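Local coordinates for protein 4-amino-4-deoxychorismate lyase (Legionella pneumophila, PDB 3LUL) that is a member of the class IV aminotransferase family of pyridoxal-phosphate proteins, with its cofactor covalently bound to a lysine side chain, at residues I63-D66 and D67-E70; T190-V193 and E194-I197. All coordinates share one frame; numbering follows the deposited sequence.

Interaction 1: I63-D66 and D67-E70; sequences ISFD and DWFE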
ATOM      1  N   ILE B  63      18.174 -12.989 -10.793  1.00 15.78           N
ATOM      2  CA  ILE B  63      17.699 -14.201 -11.448  1.00 13.15           C
ATOM      3  C   ILE B  63      17.741 -13.899 -12.937  1.00 10.86           C
ATOM      4  O   ILE B  63      17.177 -12.906 -13.382  1.00 11.31           O
ATOM      5  CB  ILE B  63      16.306 -14.623 -10.960  1.00 16.53           C
ATOM      6  CG1 ILE B  63      15.843 -15.893 -11.698  1.00 13.99           C
ATOM      7  CG2 ILE B  63      15.273 -13.514 -11.104  1.00 17.10           C
ATOM      8  CD1 ILE B  63      14.557 -16.524 -11.059  1.00 17.77           C
ATOM      9  N   SER B  64      18.411 -14.751 -13.700  1.00 11.68           N
ATOM     10  CA  SER B  64      18.556 -14.506 -15.132  1.00 10.56           C
ATOM     11  C   SER B  64      17.212 -14.742 -15.809  1.00  9.76           C
ATOM     12  O   SER B  64      16.324 -15.416 -15.249  1.00  9.14           O
ATOM     13  CB  SER B  64      19.639 -15.416 -15.717  1.00 12.03           C
ATOM     14  OG  SER B  64      19.190 -16.761 -15.695  1.00  6.71           O
ATOM     15  N   PHE B  65      17.026 -14.197 -17.010  1.00  9.21           N
ATOM     16  CA  PHE B  65      15.799 -14.469 -17.737  1.00  8.68           C
ATOM     17  C   PHE B  65      15.596 -15.970 -17.973  1.00  8.20           C
ATOM     18  O   PHE B  65      14.488 -16.480 -17.847  1.00  9.78           O
ATOM     19  CB  PHE B  65      15.744 -13.726 -19.082  1.00  8.06           C
ATOM     20  CG  PHE B  65      14.573 -14.138 -19.909  1.00  8.59           C
ATOM     21  CD1 PHE B  65      13.277 -13.809 -19.482  1.00  8.61           C
ATOM     22  CD2 PHE B  65      14.731 -14.928 -21.039  1.00 16.73           C
ATOM     23  CE1 PHE B  65      12.180 -14.215 -20.203  1.00  6.81           C
ATOM     24  CE2 PHE B  65      13.624 -15.347 -21.774  1.00 19.33           C
ATOM     25  CZ  PHE B  65      12.338 -15.001 -21.347  1.00 16.80           C
ATOM     26  N   ASP B  66      16.662 -16.658 -18.386  1.00  7.88           N
ATOM     27  CA  ASP B  66      16.549 -18.088 -18.669  1.00 10.13           C
ATOM     28  C   ASP B  66      16.088 -18.865 -17.421  1.00 10.01           C
ATOM     29  O   ASP B  66      15.272 -19.782 -17.540  1.00  9.78           O
ATOM     30  CB  ASP B  66      17.858 -18.630 -19.217  1.00 11.26           C
ATOM     31  CG  ASP B  66      18.147 -18.135 -20.640  1.00 16.36           C
ATOM     32  OD1 ASP B  66      17.212 -17.701 -21.346  1.00 20.35           O
ATOM     33  OD2 ASP B  66      19.318 -18.188 -21.051  1.00 21.38           O
ATOM     34  N   ASP B  67      16.648 -18.535 -16.255  1.00  9.70           N
ATOM     35  CA  ASP B  67      16.257 -19.215 -15.019  1.00 12.17           C
ATOM     36  C   ASP B  67      14.801 -18.879 -14.646  1.00 10.78           C
ATOM     37  O   ASP B  67      14.028 -19.769 -14.234  1.00 10.18           O
ATOM     38  CB  ASP B  67      17.201 -18.884 -13.855  1.00 13.49           C
ATOM     39  CG  ASP B  67      18.559 -19.596 -13.967  1.00 18.56           C
ATOM     40  OD1 ASP B  67      18.759 -20.469 -14.837  1.00 25.97           O
ATOM     41  OD2 ASP B  67      19.431 -19.281 -13.156  1.00 26.34           O
ATOM     42  N   TRP B  68      14.428 -17.617 -14.840  1.00  8.53           N
ATOM     43  CA  TRP B  68      13.042 -17.169 -14.638  1.00  9.29           C
ATOM     44  C   TRP B  68      12.114 -17.997 -15.490  1.00 10.36           C
ATOM     45  O   TRP B  68      11.142 -18.573 -14.995  1.00  9.27           O
ATOM     46  CB  TRP B  68      12.951 -15.708 -15.024  1.00  8.22           C
ATOM     47  CG  TRP B  68      11.612 -15.095 -15.302  1.00  8.08           C
ATOM     48  CD1 TRP B  68      11.036 -14.934 -16.522  1.00 10.77           C
ATOM     49  CD2 TRP B  68      10.762 -14.433 -14.367  1.00  8.64           C
ATOM     50  NE1 TRP B  68       9.854 -14.256 -16.409  1.00  7.42           N
ATOM     51  CE2 TRP B  68       9.664 -13.927 -15.093  1.00  9.92           C
ATOM     52  CE3 TRP B  68      10.806 -14.231 -12.988  1.00 10.17           C
ATOM     53  CZ2 TRP B  68       8.617 -13.259 -14.486  1.00 10.23           C
ATOM     54  CZ3 TRP B  68       9.771 -13.546 -12.381  1.00 10.53           C
ATOM     55  CH2 TRP B  68       8.681 -13.077 -13.124  1.00 11.34           C
ATOM     56  N   PHE B  69      12.424 -18.059 -16.783  1.00  9.36           N
ATOM     57  CA  PHE B  69      11.577 -18.795 -17.722  1.00 11.36           C
ATOM     58  C   PHE B  69      11.483 -20.266 -17.316  1.00 10.79           C
ATOM     59  O   PHE B  69      10.397 -20.819 -17.250  1.00 11.19           O
ATOM     60  CB  PHE B  69      12.093 -18.631 -19.160  1.00 12.07           C
ATOM     61  CG  PHE B  69      11.147 -19.171 -20.212  1.00 11.98           C
ATOM     62  CD1 PHE B  69      10.171 -18.345 -20.777  1.00 13.10           C
ATOM     63  CD2 PHE B  69      11.261 -20.476 -20.648  1.00 17.88           C
ATOM     64  CE1 PHE B  69       9.302 -18.831 -21.753  1.00 15.49           C
ATOM     65  CE2 PHE B  69      10.395 -20.982 -21.640  1.00 18.44           C
ATOM     66  CZ  PHE B  69       9.430 -20.148 -22.196  1.00 13.83           C
ATOM     67  N   GLU B  70      12.619 -20.870 -16.988  1.00 12.97           N
ATOM     68  CA  GLU B  70      12.681 -22.285 -16.541  0.50 13.86           C
ATOM     69  C   GLU B  70      11.816 -22.524 -15.299  1.00 14.13           C
ATOM     70  O   GLU B  70      11.127 -23.549 -15.205  1.00 15.04           O
ATOM     71  CB  GLU B  70      14.139 -22.719 -16.274  0.50 14.34           C
ATOM     72  CG  GLU B  70      14.352 -24.074 -15.505  0.50 17.34           C
ATOM     73  CD  GLU B  70      13.753 -25.308 -16.189  0.50 25.83           C
ATOM     74  OE1 GLU B  70      13.085 -25.165 -17.242  0.50 26.24           O
ATOM     75  OE2 GLU B  70      13.952 -26.436 -15.658  0.50 13.15           O
TER
HETATM   76  O   HOH W   1      19.812 -16.809 -12.379  1.00 14.51           O

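Interaction 2: T190-V193 and E194-I197; sequences TPRV and EDGI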
ATOM      1  N   THR B 190      -5.356   6.873 -25.037  1.00 10.04           N
ATOM      2  CA  THR B 190      -5.053   6.246 -23.762  1.00  8.53           C
ATOM      3  C   THR B 190      -4.208   7.203 -22.908  1.00  7.41           C
ATOM      4  O   THR B 190      -3.471   8.020 -23.446  1.00  9.79           O
ATOM      5  CB  THR B 190      -4.357   4.891 -23.982  1.00  8.99           C
ATOM      6  OG1 THR B 190      -4.428   4.132 -22.788  1.00 11.25           O
ATOM      7  CG2 THR B 190      -2.886   5.048 -24.445  1.00  9.14           C
ATOM      8  N   PRO B 191      -4.389   7.170 -21.582  1.00  9.09           N
ATOM      9  CA  PRO B 191      -3.578   8.075 -20.757  1.00 10.81           C
ATOM     10  C   PRO B 191      -2.076   7.897 -20.965  1.00 10.14           C
ATOM     11  O   PRO B 191      -1.606   6.776 -21.251  1.00 10.16           O
ATOM     12  CB  PRO B 191      -4.005   7.675 -19.336  1.00  7.52           C
ATOM     13  CG  PRO B 191      -5.440   7.391 -19.493  1.00  7.66           C
ATOM     14  CD  PRO B 191      -5.496   6.600 -20.793  1.00  7.87           C
ATOM     15  N   ARG B 192      -1.333   9.000 -20.838  1.00 13.17           N
ATOM     16  CA  ARG B 192       0.126   9.004 -20.913  0.50 15.50           C
ATOM     17  C   ARG B 192       0.741   8.305 -19.712  1.00 17.76           C
ATOM     18  O   ARG B 192       0.147   8.305 -18.624  1.00 16.49           O
ATOM     19  CB  ARG B 192       0.639  10.447 -20.898  0.50 18.94           C
ATOM     20  CG  ARG B 192       0.227  11.301 -22.044  0.50 21.34           C
ATOM     21  CD  ARG B 192       0.804  12.731 -21.893  0.50 25.16           C
ATOM     22  NE  ARG B 192       0.580  13.283 -20.556  0.50 31.17           N
ATOM     23  CZ  ARG B 192       1.456  14.035 -19.898  0.50 30.93           C
ATOM     24  NH1 ARG B 192       2.624  14.334 -20.455  0.50 33.06           N
ATOM     25  NH2 ARG B 192       1.171  14.477 -18.679  0.50 30.90           N
ATOM     26  N   VAL B 193       1.937   7.732 -19.881  1.00 18.50           N
ATOM     27  CA  VAL B 193       2.680   7.183 -18.749  0.70 21.99           C
ATOM     28  C   VAL B 193       2.846   8.279 -17.676  1.00 19.88           C
ATOM     29  O   VAL B 193       2.692   8.008 -16.510  1.00 22.47           O
ATOM     30  CB  VAL B 193       4.067   6.621 -19.153  0.70 23.96           C
ATOM     31  CG1 VAL B 193       4.751   5.985 -17.945  0.70 25.85           C
ATOM     32  CG2 VAL B 193       3.931   5.585 -20.241  0.70 25.22           C
ATOM     33  N   GLU B 194       3.073   9.507 -18.109  1.00 21.07           N
ATOM     34  CA  GLU B 194       3.276  10.653 -17.207  1.00 23.13           C
ATOM     35  C   GLU B 194       2.035  11.083 -16.413  1.00 22.06           C
ATOM     36  O   GLU B 194       2.167  11.868 -15.477  1.00 21.83           O
ATOM     37  CB  GLU B 194       3.794  11.852 -17.997  1.00 22.97           C
ATOM     38  CG  GLU B 194       5.128  11.632 -18.685  1.00 32.06           C
ATOM     39  CD  GLU B 194       5.036  11.423 -20.199  1.00 37.90           C
ATOM     40  OE1 GLU B 194       4.123  10.724 -20.693  1.00 32.01           O
ATOM     41  OE2 GLU B 194       5.894  11.983 -20.899  1.00 44.89           O
ATOM     42  N   ASP B 195       0.845  10.576 -16.763  1.00 14.33           N
ATOM     43  CA  ASP B 195      -0.351  10.845 -15.982  1.00 12.22           C
ATOM     44  C   ASP B 195      -0.388  10.069 -14.652  1.00 11.79           C
ATOM     45  O   ASP B 195      -1.296  10.292 -13.834  1.00 12.01           O
ATOM     46  CB  ASP B 195      -1.644  10.557 -16.773  1.00 12.34           C
ATOM     47  CG  ASP B 195      -1.831  11.457 -17.972  1.00 14.31           C
ATOM     48  OD1 ASP B 195      -1.427  12.645 -17.895  1.00 14.47           O
ATOM     49  OD2 ASP B 195      -2.402  10.953 -18.993  1.00 12.02           O
ATOM     50  N   GLY B 196       0.574   9.157 -14.441  1.00 14.61           N
ATOM     51  CA  GLY B 196       0.723   8.421 -13.206  1.00 17.11           C
ATOM     52  C   GLY B 196       0.028   7.068 -13.217  1.00 17.30           C
ATOM     53  O   GLY B 196      -0.789   6.760 -12.348  1.00 19.37           O
ATOM     54  N   ILE B 197       0.275   6.300 -14.269  1.00 16.51           N
ATOM     55  CA  ILE B 197      -0.353   4.999 -14.463  1.00 14.04           C
ATOM     56  C   ILE B 197       0.674   3.896 -14.346  1.00 12.99           C
ATOM     57  O   ILE B 197       1.888   4.150 -14.403  1.00 14.71           O
ATOM     58  CB  ILE B 197      -1.012   4.879 -15.883  1.00 15.34           C
ATOM     59  CG1 ILE B 197       0.031   5.048 -16.989  1.00 14.16           C
ATOM     60  CG2 ILE B 197      -2.155   5.903 -16.031  1.00 18.99           C
ATOM     61  CD1 ILE B 197      -0.460   4.686 -18.420  1.00 12.35           C
TER

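Interaction 1: I63-D66 and D67-E70
Ser64 and Asp67 meet where helix 65-78 begins. Ser64 is the N-cap: its OG accepts from Asp67 N at 3.1 Å, with an N-H...O angle of 160°. A chi1 of 69° sets OG between the backbone N and the carbonyl carbon, and there it faces the amide three residues on. In a capping box Asp67 would accept from Ser64 N directly; here a water stands between them. Ser64 N donates to water 1 at 2.8 Å, which satisfies the N-cap amide, and the same water donates to Asp67 OD2 at 2.6 Å. The carboxylate's charge at this end of the helix would probably be favourable.

The regular helical pattern starts at once, with Trp68 N donating to Ser64 O at 2.9 Å. Phe69 N to Phe65 O follows at 2.8 Å, and Glu70 N to Asp66 O continues the series, so these three carbonyls each have an i+4 donor.

Apolar contacts flank the cap. Ile63 and Trp68 are placed as in a hydrophobic staple, though the contact is loose, Ile63 CD1 lying 4.4 Å from Trp68 CB. Phe65 CD1 approaches Trp68 CD1 to 3.9 Å, but the Phe65 ring and the indole five-membered ring are inclined at 36°, neither stacked nor edge-to-face. Phe69 points the same way as Phe65, and its CB sits over the rim of one Phe65 face, while Phe65 CZ and Phe69 CD1 are 4.0 Å apart.

Helix 43-57 receives this apolar side: Phe65 and Phe69 pack on Ala43, and Trp68 on His46 and Leu50. Both indole N-H groups are satisfied there, Trp68 NE1 by Ala43 O and Trp47 NE1 by Ile63 O. That helix follows strand 39-40, an outermost strand of the five-stranded sheet within this chain.

Interaction 2: T190-V193 and E194-I197
Arg192 and Asp195 grip each other through backbone and side chain. Asp195 OD2 accepts from Arg192 N at 2.9 Å, the donor lying above the carboxylate plane, while Asp195 N returns a bond to Arg192 O at 3.0 Å. In the conformer described here, one of two, the arginine chain bends at chi3 (-48°), bringing the guanidinium edge to Asp195 OD1; NH2 forms a salt bridge with this OD1 at 3.3 Å, and NE adds a weak bond. Glu194 CB lies over one face of this guanidinium, 3.5 Å above its plane and displaced toward the rim. Glu194 OE1 stays 3.9 Å from Arg192 NH1, well out of the guanidinium plane, a long electrostatic pairing.

The Asp195 N to Arg192 O bond and the next one, Gly196 N to Val193 O at 3.2 Å, make a short 3-10 turn between strand 187-190 of the larger sheet and helix 201-212. Gly196 leaves it with a positive phi of 94°. After the turn, Ile197 CG2 comes back to Pro191 CB at 4.2 Å.

Further out, Ser221 OG also hydrogen-bonds Asp195 OD1, Asn167 ND2 holds Asp195 O, and Arg203 NH2 reaches Pro191 O from helix 201-212.

In the fold
Interactions 1 and 2 are separate local structures in one class IV aminotransferase chain: their centres are about 30 Å apart and their nearest atoms about 19 Å, too far apart to meet. They follow in series, 63-70 capping a helix that packs on helix 43-57 beside the five-stranded sheet, and 190-197 turning the chain out of the larger mixed sheet. Neither includes Lys141, the residue that carries the pyridoxal phosphate. Interaction 2 leads into helix 201-212; in relatives of this family the start of the corresponding helix lies at the cofactor phosphate, so a similar placement is likely here. The centre of interaction 1 is about 21 Å from the centre of the chain, near the protein surface.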